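Local structure of methylocystis parvus OBBP MbnE (Methylocystis parvus OBBP, 5ICQ) at residues Y298-P301 with R307-R310. The protein probably binds methanobactin, a copper-chelating peptide, in the periplasm as the solute-binding component of a transport system. Numbering follows the deposited sequence.
Sequences YDFP and RMAR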
# COMPACT_ATOMS: atom_id res chain seq x y z
N TYR A 298 -14.39 21.65 9.65
CA TYR A 298 -15.04 20.87 10.70
C TYR A 298 -15.59 21.75 11.80
O TYR A 298 -15.45 21.47 12.99
CB TYR A 298 -14.07 19.82 11.25
CG TYR A 298 -13.92 18.66 10.30
CD1 TYR A 298 -13.06 18.75 9.22
CD2 TYR A 298 -14.68 17.50 10.45
CE1 TYR A 298 -12.93 17.70 8.31
CE2 TYR A 298 -14.56 16.44 9.55
CZ TYR A 298 -13.68 16.55 8.48
OH TYR A 298 -13.53 15.53 7.59
N ASP A 299 -16.25 22.84 11.41
CA ASP A 299 -16.89 23.73 12.37
C ASP A 299 -18.39 23.73 12.14
O ASP A 299 -18.99 24.78 11.88
CB ASP A 299 -16.32 25.14 12.27
CG ASP A 299 -16.86 26.08 13.34
OD1 ASP A 299 -17.15 25.60 14.46
OD2 ASP A 299 -17.02 27.29 13.07
N PHE A 300 -19.02 22.56 12.19
CA PHE A 300 -20.45 22.46 12.02
C PHE A 300 -21.09 21.94 13.31
O PHE A 300 -20.40 21.39 14.18
CB PHE A 300 -20.81 21.58 10.81
CG PHE A 300 -20.16 20.22 10.79
CD1 PHE A 300 -20.82 19.12 11.32
CD2 PHE A 300 -18.93 20.04 10.18
CE1 PHE A 300 -20.24 17.86 11.27
CE2 PHE A 300 -18.35 18.79 10.13
CZ PHE A 300 -19.00 17.70 10.67
N PRO A 301 -22.40 22.17 13.50
CA PRO A 301 -22.99 21.97 14.85
C PRO A 301 -22.85 20.56 15.40
O PRO A 301 -22.50 20.39 16.58
CB PRO A 301 -24.46 22.34 14.64
CG PRO A 301 -24.44 23.29 13.49
CD PRO A 301 -23.36 22.80 12.58
N ARG A 307 -22.60 14.98 18.64
CA ARG A 307 -23.18 13.95 17.78
C ARG A 307 -22.14 13.31 16.86
O ARG A 307 -22.32 12.17 16.42
CB ARG A 307 -24.31 14.55 16.94
CG ARG A 307 -25.62 14.80 17.71
CD ARG A 307 -26.64 15.49 16.82
NE ARG A 307 -26.30 16.90 16.60
CZ ARG A 307 -26.74 17.63 15.57
NH1 ARG A 307 -27.53 17.09 14.66
NH2 ARG A 307 -26.37 18.90 15.46
N MET A 308 -21.09 14.05 16.52
CA MET A 308 -20.00 13.53 15.71
C MET A 308 -18.68 13.99 16.31
O MET A 308 -18.63 14.95 17.09
CB MET A 308 -20.12 14.00 14.25
CG MET A 308 -21.42 13.61 13.60
SD MET A 308 -21.58 14.31 11.96
CE MET A 308 -23.36 14.30 11.74
N ALA A 309 -17.60 13.30 15.95
CA ALA A 309 -16.28 13.60 16.49
C ALA A 309 -15.23 13.39 15.41
O ALA A 309 -15.42 12.58 14.50
CB ALA A 309 -15.96 12.72 17.71
N ARG A 310 -14.13 14.11 15.51
CA ARG A 310 -13.01 13.85 14.61
C ARG A 310 -11.76 13.52 15.42
O ARG A 310 -11.64 13.92 16.59
CB ARG A 310 -12.77 15.01 13.67
CG ARG A 310 -12.33 16.29 14.34
CD ARG A 310 -11.77 17.19 13.27
NE ARG A 310 -11.42 18.51 13.75
CZ ARG A 310 -10.66 19.36 13.07
NH1 ARG A 310 -10.17 19.02 11.89
NH2 ARG A 310 -10.40 20.56 13.58
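The start of strand 308-313, an edge strand of a three-stranded antiparallel sheet, is packed against the loop that leads into helix 301-304. Y298 and R310 meet at one end of the contact. The R310 guanidinium is nearly parallel to the Y298 ring, 8° apart, but offset from it. One guanidinium face lies against Y298 CB, with R310 NE 3.9 Å from that carbon. R310 CD approaches Y298 CG at 4.0 Å. R310 CG sits between the backbone N and the carbonyl carbon (chi1 65°), and the chain runs extended from there to NE, which carries the group out to the tyrosine. Beyond the contact, R310 NH1 is hydrogen-bonded to W294 O, and Y298 OH hydrogen-bonds with E288 OE2 and R286 NE. Replacing R310 by an alanine is likely to leave W294 O without this donor and to lose the guanidinium face packed against Y298 CB. F300 is the N-cap residue of helix 301-304. It forms a Met-aromatic contact with M308, whose SD lies at the ring edge, in plane, 3.9 Å from F300 CE1. F275 and F278 of helix 271-279 also touch F300. At the exposed end, R307 bends at chi3 (-74°), and its NH2 lies 4.0 Å from P301 CB. The same NH2 makes a salt bridge to D305.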